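Local coordinates for protein cytosine deaminase (Klebsiella pneumoniae, PDB 4R85) that catalyses the hydrolytic deamination of 5-methylcytosine and probably of cytosine, using an iron(II) site in an amidohydrolase barrel, at residues A48-V53 / V348-A353; V111-T116 / P369-I374; N266-P271 / N302-Q307; I322-D327 / R385-V390. All coordinates share one frame; numbering follows the deposited sequence.

Contact 1 (A48-V53 / V348-A353)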
loop_
_atom_site.group_PDB
_atom_site.type_symbol
_atom_site.label_atom_id
_atom_site.label_comp_id
_atom_site.label_asym_id
_atom_site.label_seq_id
_atom_site.Cartn_x
_atom_site.Cartn_y
_atom_site.Cartn_z
ATOM N N ALA A 48 -19.866 -2.200 -12.581
ATOM C CA ALA A 48 -19.493 -3.343 -13.415
ATOM C C ALA A 48 -18.305 -2.943 -14.285
ATOM O O ALA A 48 -18.338 -1.904 -14.943
ATOM C CB ALA A 48 -20.665 -3.785 -14.291
ATOM N N ILE A 49 -17.252 -3.753 -14.281
ATOM C CA ILE A 49 -16.046 -3.453 -15.059
ATOM C C ILE A 49 -15.568 -4.704 -15.772
ATOM O O ILE A 49 -15.908 -5.823 -15.372
ATOM C CB ILE A 49 -14.887 -2.982 -14.156
ATOM C CG1 ILE A 49 -14.647 -4.004 -13.043
ATOM C CG2 ILE A 49 -15.170 -1.614 -13.569
ATOM C CD1 ILE A 49 -13.348 -3.800 -12.306
ATOM N N PRO A 50 -14.781 -4.529 -16.839
ATOM C CA PRO A 50 -14.102 -5.693 -17.411
ATOM C C PRO A 50 -13.090 -6.239 -16.385
ATOM O O PRO A 50 -12.754 -5.539 -15.422
ATOM C CB PRO A 50 -13.407 -5.108 -18.647
ATOM C CG PRO A 50 -13.223 -3.644 -18.322
ATOM C CD PRO A 50 -14.479 -3.290 -17.580
ATOM N N PRO A 51 -12.628 -7.487 -16.563
ATOM C CA PRO A 51 -11.798 -8.111 -15.519
ATOM C C PRO A 51 -10.494 -7.370 -15.267
ATOM O O PRO A 51 -9.986 -6.657 -16.139
ATOM C CB PRO A 51 -11.491 -9.501 -16.093
ATOM C CG PRO A 51 -12.554 -9.731 -17.148
ATOM C CD PRO A 51 -12.858 -8.386 -17.709
ATOM N N PHE A 52 -9.950 -7.526 -14.068
ATOM C CA PHE A 52 -8.628 -6.983 -13.812
ATOM C C PHE A 52 -7.608 -7.750 -14.653
ATOM O O PHE A 52 -7.842 -8.902 -15.033
ATOM C CB PHE A 52 -8.277 -7.068 -12.328
ATOM C CG PHE A 52 -9.031 -6.086 -11.469
ATOM C CD1 PHE A 52 -9.876 -6.527 -10.468
ATOM C CD2 PHE A 52 -8.885 -4.718 -11.663
ATOM C CE1 PHE A 52 -10.570 -5.624 -9.671
ATOM C CE2 PHE A 52 -9.571 -3.812 -10.874
ATOM C CZ PHE A 52 -10.419 -4.268 -9.876
ATOM N N VAL A 53 -6.485 -7.099 -14.943
ATOM C CA VAL A 53 -5.414 -7.706 -15.715
ATOM C C VAL A 53 -4.143 -7.730 -14.872
ATOM O O VAL A 53 -3.849 -6.779 -14.152
ATOM C CB VAL A 53 -5.156 -6.899 -17.011
ATOM C CG1 VAL A 53 -4.043 -7.529 -17.838
ATOM C CG2 VAL A 53 -6.436 -6.760 -17.826
ATOM N N VAL A 348 -5.150 -0.628 -14.230
ATOM C CA VAL A 348 -5.219 -2.055 -13.923
ATOM C C VAL A 348 -6.310 -2.769 -14.715
ATOM O O VAL A 348 -6.608 -3.935 -14.459
ATOM C CB VAL A 348 -5.420 -2.302 -12.433
ATOM C CG1 VAL A 348 -4.222 -1.743 -11.649
ATOM C CG2 VAL A 348 -6.722 -1.678 -11.970
ATOM N N THR A 349 -6.908 -2.061 -15.670
ATOM C CA THR A 349 -7.862 -2.665 -16.592
ATOM C C THR A 349 -7.531 -2.311 -18.051
ATOM O O THR A 349 -6.746 -3.006 -18.705
ATOM C CB THR A 349 -9.358 -2.289 -16.254
ATOM O OG1 THR A 349 -9.532 -0.866 -16.284
ATOM C CG2 THR A 349 -9.769 -2.844 -14.883
ATOM N N ASP A 350 -8.135 -1.237 -18.552
ATOM C CA ASP A 350 -7.983 -0.819 -19.951
ATOM C C ASP A 350 -6.547 -0.730 -20.453
ATOM O O ASP A 350 -6.238 -1.238 -21.532
ATOM C CB ASP A 350 -8.658 0.541 -20.198
ATOM C CG ASP A 350 -10.149 0.527 -19.907
ATOM O OD1 ASP A 350 -10.733 -0.569 -19.745
ATOM O OD2 ASP A 350 -10.742 1.626 -19.853
ATOM N N ASN A 351 -5.675 -0.063 -19.695
ATOM C CA ASN A 351 -4.319 0.172 -20.174
ATOM C C ASN A 351 -3.542 -1.138 -20.223
ATOM O O ASN A 351 -2.736 -1.373 -21.121
ATOM C CB ASN A 351 -3.591 1.155 -19.263
ATOM C CG ASN A 351 -4.167 2.554 -19.333
ATOM O OD1 ASN A 351 -5.223 2.778 -19.929
ATOM N ND2 ASN A 351 -3.465 3.510 -18.730
ATOM N N SER A 352 -3.781 -1.981 -19.228
ATOM C CA SER A 352 -3.160 -3.300 -19.172
ATOM C C SER A 352 -3.638 -4.198 -20.320
ATOM O O SER A 352 -2.845 -4.935 -20.921
ATOM C CB SER A 352 -3.454 -3.942 -17.820
ATOM O OG SER A 352 -2.980 -3.125 -16.769
ATOM N N ALA A 353 -4.929 -4.141 -20.631
ATOM C CA ALA A 353 -5.453 -4.899 -21.766
ATOM C C ALA A 353 -4.808 -4.452 -23.080
ATOM O O ALA A 353 -4.584 -5.257 -23.976
ATOM C CB ALA A 353 -6.971 -4.787 -21.849
HETATM O O HOH W 1 -2.919 -4.171 -14.395
#
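Val53 and Val348 are joined by one backbone hydrogen bond, Val53 N to Val348 O at 3.2 Å, where a resumed strand passes the loop leading into helix 350-355. The bond is fairly straight at the hydrogen (160°), with the donor tilted from the carbonyl plane. The same Val348 O sits at the edge of the Phe52 ring, in its plane, so the carbonyl that takes the Val53 bond also touches the ring edge.

The Phe52 and Val348 side chains lie side by side and point the same way. Phe52 CE2 meets Val348 CG2 at 3.7 Å. Ile49 CD1 lies over one face of the same ring. Thr349 CG2 approaches Phe52 CD2 obliquely at 3.8 Å. In Thr349, OG1 lies between the backbone N and the carbonyl carbon (chi1 58°), which leaves CG2 anti to the carbonyl carbon and near the ring. OG1 bonds back to Leu345 O instead of capping the helix. Val53 packs against the first helical turn, its CB 3.5 Å from Ser352 CB. Ser352 OG donates to a water at 2.6 Å, and that water donates to Val53 O at 2.8 Å.

The contact sets the start of the first barrel strand, after the Pro50-Pro51 break, against the loop before helix 350-355 and its first turn. It is mainly apolar. Across it the polar links are one direct bond and one through water; Pro51 O bonds Tyr362 OH. Pro50 O is buried here with no partner in the model, probably a small energetic cost.

Contact 2 (V111-T116 / P369-I374)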
loop_
_atom_site.group_PDB
_atom_site.type_symbol
_atom_site.label_atom_id
_atom_site.label_comp_id
_atom_site.label_asym_id
_atom_site.label_seq_id
_atom_site.Cartn_x
_atom_site.Cartn_y
_atom_site.Cartn_z
ATOM N N VAL A 111 -8.932 -11.258 -11.496
ATOM C CA VAL A 111 -8.029 -11.239 -12.641
ATOM C C VAL A 111 -8.366 -12.353 -13.620
ATOM O O VAL A 111 -8.401 -13.520 -13.234
ATOM C CB VAL A 111 -6.567 -11.411 -12.205
ATOM C CG1 VAL A 111 -5.680 -11.516 -13.430
ATOM C CG2 VAL A 111 -6.145 -10.237 -11.326
ATOM N N GLN A 112 -8.606 -12.002 -14.886
ATOM C CA GLN A 112 -8.893 -13.013 -15.905
ATOM C C GLN A 112 -7.876 -13.005 -17.050
ATOM O O GLN A 112 -7.941 -13.832 -17.959
ATOM C CB GLN A 112 -10.302 -12.832 -16.465
ATOM C CG GLN A 112 -11.433 -13.129 -15.478
ATOM C CD GLN A 112 -12.787 -13.187 -16.166
ATOM O OE1 GLN A 112 -12.888 -13.630 -17.311
ATOM N NE2 GLN A 112 -13.830 -12.717 -15.480
ATOM N N HIS A 113 -6.968 -12.041 -17.015
ATOM C CA HIS A 113 -5.925 -11.916 -18.023
ATOM C C HIS A 113 -4.569 -11.792 -17.344
ATOM O O HIS A 113 -4.370 -10.949 -16.468
ATOM C CB HIS A 113 -6.201 -10.719 -18.932
ATOM C CG HIS A 113 -7.466 -10.858 -19.714
ATOM N ND1 HIS A 113 -7.553 -11.629 -20.852
ATOM C CD2 HIS A 113 -8.707 -10.359 -19.499
ATOM C CE1 HIS A 113 -8.788 -11.584 -21.319
ATOM N NE2 HIS A 113 -9.510 -10.822 -20.515
ATOM N N VAL A 114 -3.641 -12.659 -17.736
ATOM C CA VAL A 114 -2.351 -12.734 -17.077
ATOM C C VAL A 114 -1.239 -12.890 -18.104
ATOM O O VAL A 114 -1.352 -13.686 -19.024
ATOM C CB VAL A 114 -2.292 -13.957 -16.132
ATOM C CG1 VAL A 114 -0.896 -14.094 -15.486
ATOM C CG2 VAL A 114 -3.375 -13.879 -15.069
ATOM N N ARG A 115 -0.163 -12.131 -17.941
ATOM C CA ARG A 115 1.036 -12.366 -18.732
ATOM C C ARG A 115 2.160 -12.764 -17.781
ATOM O O ARG A 115 2.540 -11.985 -16.903
ATOM C CB ARG A 115 1.415 -11.123 -19.542
ATOM C CG ARG A 115 2.750 -11.255 -20.276
ATOM C CD ARG A 115 3.077 -9.980 -21.055
ATOM N NE ARG A 115 2.316 -9.894 -22.301
ATOM C CZ ARG A 115 2.416 -8.878 -23.147
ATOM N NH1 ARG A 115 3.228 -7.869 -22.854
ATOM N NH2 ARG A 115 1.701 -8.865 -24.270
ATOM N N THR A 116 2.670 -13.984 -17.931
ATOM C CA THR A 116 3.721 -14.448 -17.037
ATOM C C THR A 116 5.043 -14.478 -17.771
ATOM O O THR A 116 5.101 -14.865 -18.935
ATOM C CB THR A 116 3.438 -15.852 -16.434
ATOM O OG1 THR A 116 4.468 -16.176 -15.492
ATOM C CG2 THR A 116 3.411 -16.930 -17.511
ATOM N N PRO A 369 -16.711 -10.575 -25.510
ATOM C CA PRO A 369 -16.899 -11.681 -24.564
ATOM C C PRO A 369 -17.507 -11.221 -23.245
ATOM O O PRO A 369 -17.173 -10.141 -22.743
ATOM C CB PRO A 369 -15.472 -12.181 -24.325
ATOM C CG PRO A 369 -14.742 -11.828 -25.561
ATOM C CD PRO A 369 -15.332 -10.531 -26.028
ATOM N N ALA A 370 -18.398 -12.040 -22.698
ATOM C CA ALA A 370 -19.022 -11.751 -21.415
ATOM C C ALA A 370 -18.071 -12.075 -20.265
ATOM O O ALA A 370 -18.288 -13.025 -19.508
ATOM C CB ALA A 370 -20.329 -12.523 -21.274
ATOM N N ASN A 371 -17.006 -11.281 -20.160
ATOM C CA ASN A 371 -16.058 -11.368 -19.068
ATOM C C ASN A 371 -16.127 -10.062 -18.302
ATOM O O ASN A 371 -15.778 -9.011 -18.841
ATOM C CB ASN A 371 -14.633 -11.542 -19.604
ATOM C CG ASN A 371 -14.483 -12.753 -20.508
ATOM O OD1 ASN A 371 -15.286 -13.683 -20.464
ATOM N ND2 ASN A 371 -13.440 -12.749 -21.331
ATOM N N LEU A 372 -16.576 -10.120 -17.053
ATOM C CA LEU A 372 -16.742 -8.909 -16.262
ATOM C C LEU A 372 -16.844 -9.180 -14.761
ATOM O O LEU A 372 -17.077 -10.318 -14.329
ATOM C CB LEU A 372 -17.974 -8.126 -16.736
ATOM C CG LEU A 372 -19.354 -8.719 -16.430
ATOM C CD1 LEU A 372 -20.412 -7.631 -16.459
ATOM C CD2 LEU A 372 -19.720 -9.819 -17.411
ATOM N N LEU A 373 -16.671 -8.118 -13.979
ATOM C CA LEU A 373 -16.743 -8.189 -12.531
ATOM C C LEU A 373 -17.776 -7.217 -12.003
ATOM O O LEU A 373 -18.078 -6.198 -12.636
ATOM C CB LEU A 373 -15.398 -7.810 -11.902
ATOM C CG LEU A 373 -14.113 -8.438 -12.432
ATOM C CD1 LEU A 373 -12.921 -7.850 -11.695
ATOM C CD2 LEU A 373 -14.141 -9.955 -12.294
ATOM N N ILE A 374 -18.318 -7.533 -10.840
ATOM C CA ILE A 374 -19.066 -6.552 -10.071
ATOM C C ILE A 374 -18.243 -6.227 -8.825
ATOM O O ILE A 374 -17.946 -7.112 -8.027
ATOM C CB ILE A 374 -20.457 -7.071 -9.686
ATOM C CG1 ILE A 374 -21.301 -7.309 -10.945
ATOM C CG2 ILE A 374 -21.150 -6.084 -8.745
ATOM C CD1 ILE A 374 -22.615 -7.981 -10.680
HETATM O O HOH W 2 -11.944 -10.187 -21.484
#
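Gln112 and Asn371 meet where the second strand of the (beta/alpha)8 barrel comes near the small beta domain of this amidohydrolase. The backbones are 8.0 Å apart between Gln112 CA and Asn371 CA, so side chains do the bridging. Strand 47-57 lies between strands 111-119 and 372-375 in the sheet.

The van der Waals part is carried by Gln112. Its chain runs extended beyond CG (chi2 -169°), which takes the amide across to the second segment. There OE1 rests on Asn371 CB at 3.6 Å. The two amide planes are turned 54° apart, and no direct hydrogen bond joins them. Gln112 NE2 also comes within 4.2 Å of Leu373 CD2.

The polar ends are held by strand 390-395 and the residue just after it. Gln112 NE2 donates to Ile394 O, and Gln112 OE1 accepts from Arg395 NH1. Asn371 OD1 accepts from His396 N. Both buried amides are thus tied to consecutive residues of the small domain, and these bonds probably fix which way each amide is turned.

The solvent-mediated part is one water between the His113 ring and the Asn371 amide. Tyr362 also meets the His113 ring, with the planes steeply inclined. The water lies at the ring edge, in its plane, 2.7 Å from His113 NE2, and accepts from Asn371 ND2 at 3.0 Å.

Contact 3 (N266-P271 / N302-Q307)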
loop_
_atom_site.group_PDB
_atom_site.type_symbol
_atom_site.label_atom_id
_atom_site.label_comp_id
_atom_site.label_asym_id
_atom_site.label_seq_id
_atom_site.Cartn_x
_atom_site.Cartn_y
_atom_site.Cartn_z
ATOM N N ASN A 266 4.318 0.251 -25.116
ATOM C CA ASN A 266 3.631 0.292 -23.830
ATOM C C ASN A 266 4.631 0.205 -22.690
ATOM O O ASN A 266 5.762 -0.226 -22.888
ATOM C CB ASN A 266 2.642 -0.879 -23.703
ATOM C CG ASN A 266 1.622 -0.917 -24.828
ATOM O OD1 ASN A 266 0.619 -0.210 -24.792
ATOM N ND2 ASN A 266 1.872 -1.754 -25.824
ATOM N N PHE A 267 4.198 0.612 -21.501
ATOM C CA PHE A 267 5.029 0.563 -20.307
ATOM C C PHE A 267 4.315 -0.152 -19.172
ATOM O O PHE A 267 3.123 0.039 -18.955
ATOM C CB PHE A 267 5.416 1.980 -19.866
ATOM C CG PHE A 267 6.395 2.641 -20.785
ATOM C CD1 PHE A 267 7.731 2.733 -20.435
ATOM C CD2 PHE A 267 5.987 3.137 -22.019
ATOM C CE1 PHE A 267 8.639 3.333 -21.286
ATOM C CE2 PHE A 267 6.893 3.715 -22.882
ATOM C CZ PHE A 267 8.217 3.827 -22.510
ATOM N N ILE A 268 5.047 -0.987 -18.443
ATOM C CA ILE A 268 4.494 -1.584 -17.237
ATOM C C ILE A 268 5.352 -1.185 -16.039
ATOM O O ILE A 268 6.580 -1.253 -16.095
ATOM C CB ILE A 268 4.392 -3.118 -17.355
ATOM C CG1 ILE A 268 3.360 -3.500 -18.436
ATOM C CG2 ILE A 268 4.011 -3.735 -16.007
ATOM C CD1 ILE A 268 3.324 -4.993 -18.732
ATOM N N SER A 269 4.701 -0.734 -14.974
ATOM C CA SER A 269 5.398 -0.388 -13.736
ATOM C C SER A 269 4.939 -1.330 -12.635
ATOM O O SER A 269 3.752 -1.646 -12.549
ATOM C CB SER A 269 5.068 1.047 -13.334
ATOM O OG SER A 269 5.543 1.320 -12.024
ATOM N N CYS A 270 5.876 -1.762 -11.789
ATOM C CA CYS A 270 5.570 -2.645 -10.669
ATOM C C CYS A 270 5.965 -1.948 -9.369
ATOM O O CYS A 270 7.030 -2.224 -8.802
ATOM C CB CYS A 270 6.329 -3.969 -10.792
ATOM S SG CYS A 270 5.991 -4.867 -12.331
ATOM N N PRO A 271 5.109 -1.029 -8.900
ATOM C CA PRO A 271 5.493 -0.121 -7.813
ATOM C C PRO A 271 5.811 -0.791 -6.477
ATOM O O PRO A 271 6.736 -0.327 -5.819
ATOM C CB PRO A 271 4.276 0.817 -7.685
ATOM C CG PRO A 271 3.132 0.051 -8.284
ATOM C CD PRO A 271 3.749 -0.749 -9.400
ATOM N N ASN A 302 0.780 4.797 -23.169
ATOM C CA ASN A 302 0.075 3.796 -22.376
ATOM C C ASN A 302 0.963 3.198 -21.290
ATOM O O ASN A 302 2.007 2.626 -21.591
ATOM C CB ASN A 302 -0.433 2.669 -23.261
ATOM C CG ASN A 302 -1.402 1.763 -22.533
ATOM O OD1 ASN A 302 -2.366 2.233 -21.933
ATOM N ND2 ASN A 302 -1.141 0.464 -22.562
ATOM N N VAL A 303 0.532 3.313 -20.037
ATOM C CA VAL A 303 1.287 2.746 -18.910
ATOM C C VAL A 303 0.306 2.036 -17.969
ATOM O O VAL A 303 -0.868 2.404 -17.888
ATOM C CB VAL A 303 2.116 3.846 -18.173
ATOM C CG1 VAL A 303 1.202 4.938 -17.621
ATOM C CG2 VAL A 303 2.997 3.258 -17.061
ATOM N N CYS A 304 0.761 0.989 -17.292
ATOM C CA CYS A 304 -0.109 0.288 -16.359
ATOM C C CYS A 304 0.681 -0.308 -15.195
ATOM O O CYS A 304 1.906 -0.246 -15.194
ATOM C CB CYS A 304 -0.910 -0.785 -17.094
ATOM S SG CYS A 304 0.125 -2.062 -17.826
ATOM N N PHE A 305 -0.022 -0.859 -14.206
ATOM C CA PHE A 305 0.617 -1.402 -13.000
ATOM C C PHE A 305 0.516 -2.919 -12.930
ATOM O O PHE A 305 -0.455 -3.508 -13.410
ATOM C CB PHE A 305 -0.027 -0.830 -11.739
ATOM C CG PHE A 305 0.243 0.626 -11.510
ATOM C CD1 PHE A 305 1.544 1.108 -11.490
ATOM C CD2 PHE A 305 -0.809 1.520 -11.307
ATOM C CE1 PHE A 305 1.804 2.457 -11.273
ATOM C CE2 PHE A 305 -0.560 2.874 -11.083
ATOM C CZ PHE A 305 0.749 3.341 -11.072
ATOM N N ALA A 306 1.508 -3.550 -12.302
ATOM C CA ALA A 306 1.525 -4.998 -12.196
ATOM C C ALA A 306 2.125 -5.447 -10.867
ATOM O O ALA A 306 2.866 -4.706 -10.228
ATOM C CB ALA A 306 2.319 -5.596 -13.347
ATOM N N GLN A 307 1.804 -6.671 -10.465
ATOM C CA GLN A 307 2.310 -7.222 -9.208
ATOM C C GLN A 307 3.761 -7.704 -9.263
ATOM O O GLN A 307 4.478 -7.567 -8.281
ATOM C CB GLN A 307 1.392 -8.346 -8.701
ATOM C CG GLN A 307 -0.003 -7.834 -8.339
ATOM C CD GLN A 307 -0.989 -8.935 -8.036
ATOM O OE1 GLN A 307 -0.952 -9.537 -6.965
ATOM N NE2 GLN A 307 -1.888 -9.197 -8.972
#
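Phe267 and Val303 begin a parallel pairing between the seventh and eighth strands of the (beta/alpha)8 barrel. A right-handed beta-alpha-beta crossover of this barrel type links the two. The tight part is the backbone ladder. Phe267 N, Cys304 N, Ser269 N and Ala306 N donate in turn to carbonyls across the gap. The shortest of these bonds is Ser269 N to Cys304 O, at 2.8 Å and 173° at the hydrogen.

The face with Ile268 and Cys304 is also closely packed and looks into the barrel, where Ile268 touches Pro55 and His56 of the first strand. Cys304 SG sits between its backbone N and carbonyl carbon (chi1 63°), which brings it within 3.6 Å of Ile268 CG1. Ile268 CG2 reaches Ala306 CB, just past the strand, at 3.7 Å.

The other face is looser between its paired side chains. Phe267 CB and Val303 CG2 stay 3.9 Å apart, and the Phe267 ring leads away from its partner. Ser269 O sits at the edge of the Phe305 ring, while Pro271 crosses that side chain at about a right angle, CD lying 3.6 Å from Phe305 CD1. Helix 322-332 packs on Phe305 there. This side too is buried.

At the start of the strands, Asn302 ND2 donates to Asn266 OD1 at 2.9 Å, with the amide planes nearly perpendicular (86°). Asn302 ND2 also donates to Asn351 O. The other end lies by the active site: Cys270 touches His241 and Asp308, both iron ligands. Cys270 SG is 3.9 Å from Ala306 CB.

Contact 4 (I322-D327 / R385-V390)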
loop_
_atom_site.group_PDB
_atom_site.type_symbol
_atom_site.label_atom_id
_atom_site.label_comp_id
_atom_site.label_asym_id
_atom_site.label_seq_id
_atom_site.Cartn_x
_atom_site.Cartn_y
_atom_site.Cartn_z
ATOM N N ILE A 322 -4.623 -6.839 -7.235
ATOM C CA ILE A 322 -4.067 -5.728 -8.016
ATOM C C ILE A 322 -4.474 -4.345 -7.475
ATOM O O ILE A 322 -3.795 -3.339 -7.731
ATOM C CB ILE A 322 -4.434 -5.853 -9.524
ATOM C CG1 ILE A 322 -3.503 -4.989 -10.389
ATOM C CG2 ILE A 322 -5.888 -5.476 -9.757
ATOM C CD1 ILE A 322 -2.350 -5.750 -11.007
ATOM N N LEU A 323 -5.563 -4.283 -6.714
ATOM C CA LEU A 323 -5.978 -2.999 -6.131
ATOM C C LEU A 323 -4.970 -2.508 -5.091
ATOM O O LEU A 323 -4.841 -1.304 -4.856
ATOM C CB LEU A 323 -7.372 -3.095 -5.514
ATOM C CG LEU A 323 -8.518 -3.208 -6.526
ATOM C CD1 LEU A 323 -9.869 -3.158 -5.826
ATOM C CD2 LEU A 323 -8.405 -2.114 -7.585
ATOM N N ARG A 324 -4.257 -3.440 -4.465
ATOM C CA ARG A 324 -3.237 -3.060 -3.504
ATOM C C ARG A 324 -2.084 -2.394 -4.258
ATOM O O ARG A 324 -1.518 -1.405 -3.795
ATOM C CB ARG A 324 -2.740 -4.289 -2.719
ATOM C CG ARG A 324 -1.904 -3.949 -1.488
ATOM C CD ARG A 324 -1.393 -5.216 -0.764
ATOM N NE ARG A 324 -0.598 -6.040 -1.670
ATOM C CZ ARG A 324 0.728 -6.026 -1.737
ATOM N NH1 ARG A 324 1.436 -5.249 -0.924
ATOM N NH2 ARG A 324 1.351 -6.796 -2.621
ATOM N N ILE A 325 -1.748 -2.952 -5.422
ATOM C CA ILE A 325 -0.693 -2.414 -6.286
ATOM C C ILE A 325 -1.058 -1.036 -6.822
ATOM O O ILE A 325 -0.228 -0.112 -6.850
ATOM C CB ILE A 325 -0.457 -3.333 -7.501
ATOM C CG1 ILE A 325 -0.104 -4.749 -7.053
ATOM C CG2 ILE A 325 0.602 -2.761 -8.438
ATOM C CD1 ILE A 325 0.756 -4.857 -5.825
ATOM N N LEU A 326 -2.304 -0.907 -7.266
ATOM C CA LEU A 326 -2.810 0.368 -7.732
ATOM C C LEU A 326 -2.648 1.418 -6.647
ATOM O O LEU A 326 -2.148 2.498 -6.907
ATOM C CB LEU A 326 -4.281 0.246 -8.152
ATOM C CG LEU A 326 -4.975 1.542 -8.591
ATOM C CD1 LEU A 326 -4.248 2.154 -9.779
ATOM C CD2 LEU A 326 -6.447 1.272 -8.934
ATOM N N ASP A 327 -3.068 1.095 -5.426
ATOM C CA ASP A 327 -2.933 2.021 -4.305
ATOM C C ASP A 327 -1.471 2.483 -4.155
ATOM O O ASP A 327 -1.175 3.691 -4.100
ATOM C CB ASP A 327 -3.407 1.327 -3.027
ATOM C CG ASP A 327 -3.496 2.263 -1.839
ATOM O OD1 ASP A 327 -3.011 1.879 -0.748
ATOM O OD2 ASP A 327 -4.079 3.360 -1.978
ATOM N N ARG A 385 -10.021 3.569 -2.658
ATOM C CA ARG A 385 -10.031 4.028 -1.275
ATOM C C ARG A 385 -10.441 2.912 -0.333
ATOM O O ARG A 385 -9.858 2.764 0.743
ATOM C CB ARG A 385 -10.975 5.209 -1.064
ATOM C CG ARG A 385 -10.837 5.800 0.334
ATOM C CD ARG A 385 -11.849 6.905 0.605
ATOM N NE ARG A 385 -13.216 6.396 0.672
ATOM C CZ ARG A 385 -13.761 5.812 1.741
ATOM N NH1 ARG A 385 -15.021 5.385 1.696
ATOM N NH2 ARG A 385 -13.055 5.649 2.854
ATOM N N ARG A 386 -11.457 2.153 -0.738
ATOM C CA ARG A 386 -11.996 1.083 0.097
ATOM C C ARG A 386 -11.355 -0.279 -0.164
ATOM O O ARG A 386 -11.651 -1.233 0.549
ATOM C CB ARG A 386 -13.507 0.968 -0.092
ATOM C CG ARG A 386 -14.247 2.264 0.193
ATOM C CD ARG A 386 -15.591 2.007 0.841
ATOM N NE ARG A 386 -16.674 1.876 -0.124
ATOM C CZ ARG A 386 -17.337 0.747 -0.363
ATOM N NH1 ARG A 386 -18.320 0.732 -1.256
ATOM N NH2 ARG A 386 -17.023 -0.366 0.290
ATOM N N GLN A 387 -10.495 -0.362 -1.180
ATOM C CA GLN A 387 -9.971 -1.639 -1.660
ATOM C C GLN A 387 -11.137 -2.589 -1.915
ATOM O O GLN A 387 -11.206 -3.679 -1.339
ATOM C CB GLN A 387 -8.979 -2.229 -0.653
ATOM C CG GLN A 387 -7.710 -1.395 -0.494
ATOM C CD GLN A 387 -6.794 -1.517 -1.696
ATOM O OE1 GLN A 387 -6.130 -2.537 -1.876
ATOM N NE2 GLN A 387 -6.770 -0.488 -2.538
ATOM N N ALA A 388 -12.061 -2.146 -2.769
ATOM C CA ALA A 388 -13.348 -2.817 -2.953
ATOM C C ALA A 388 -13.212 -4.294 -3.305
ATOM O O ALA A 388 -12.414 -4.671 -4.159
ATOM C CB ALA A 388 -14.188 -2.094 -4.011
ATOM N N ARG A 389 -14.003 -5.115 -2.627
ATOM C CA ARG A 389 -14.023 -6.546 -2.866
ATOM C C ARG A 389 -14.697 -6.865 -4.192
ATOM O O ARG A 389 -15.625 -6.172 -4.615
ATOM C CB ARG A 389 -14.751 -7.243 -1.715
ATOM C CG ARG A 389 -14.055 -7.057 -0.374
ATOM C CD ARG A 389 -15.025 -7.117 0.801
ATOM N NE ARG A 389 -15.100 -8.445 1.410
ATOM C CZ ARG A 389 -16.066 -9.326 1.170
ATOM N NH1 ARG A 389 -17.042 -9.025 0.324
ATOM N NH2 ARG A 389 -16.054 -10.508 1.773
ATOM N N VAL A 390 -14.220 -7.913 -4.851
ATOM C CA VAL A 390 -14.867 -8.402 -6.056
ATOM C C VAL A 390 -15.998 -9.313 -5.625
ATOM O O VAL A 390 -15.764 -10.378 -5.039
ATOM C CB VAL A 390 -13.892 -9.188 -6.940
ATOM C CG1 VAL A 390 -14.643 -9.878 -8.078
ATOM C CG2 VAL A 390 -12.792 -8.261 -7.470
#
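Gln387 is folded back at chi2 (-73°), with CG anti to the carbonyl carbon, and this bend swings its amide onto Leu323 of helix 322-332. Gln387 is the first residue beyond helix 380-386 to leave helical geometry, with positive phi in the left-handed region. The contact therefore sets a helix C-terminus against the side of a helix of the amidohydrolase barrel.

Gln387 NE2 donates to Leu323 O at 3.1 Å, and the N-H points well at the oxygen (160°). The donor stands above the carbonyl plane, not on a lone pair. Asp327 N makes the helical bond to the same oxygen from the opposite face, so two donors grip Leu323 O. Gln387 NE2 also bonds Val384 O in its own helix, which should help hold the amide's rotation. Gln387 OE1 lies close to Arg324 N, but the angle is too poor for a hydrogen bond.

The polar ends of Arg324 and Asp327 serve the dimer instead: Arg324 pairs with Asp327 of the second subunit, and Asp327 with Arg324 of the second subunit, as two intersubunit salt bridges. Leu323 touches Phe52, and Leu323 CD1 lies 3.4 Å from Ala388 O.

Overall arrangement
From the N terminus, the chain opens contact 1 at 48-53 on the first barrel strand and contact 2 at 111-116 on the second. Contact 3 then opens at 266-271 and closes at 302-307, a short loop nested inside the loops of both. Contact 4 opens next, at 322-327. Contact 1 closes at 348-353, contact 2 at 369-374 and contact 4 at 385-390. Contacts 1, 2 and 4 thus cross one another in every pairing. Contact 3 links the last two barrel strands. Contact 1 ties the barrel's start to its late helix, while contacts 2 and 4 join the barrel to the segments that follow it.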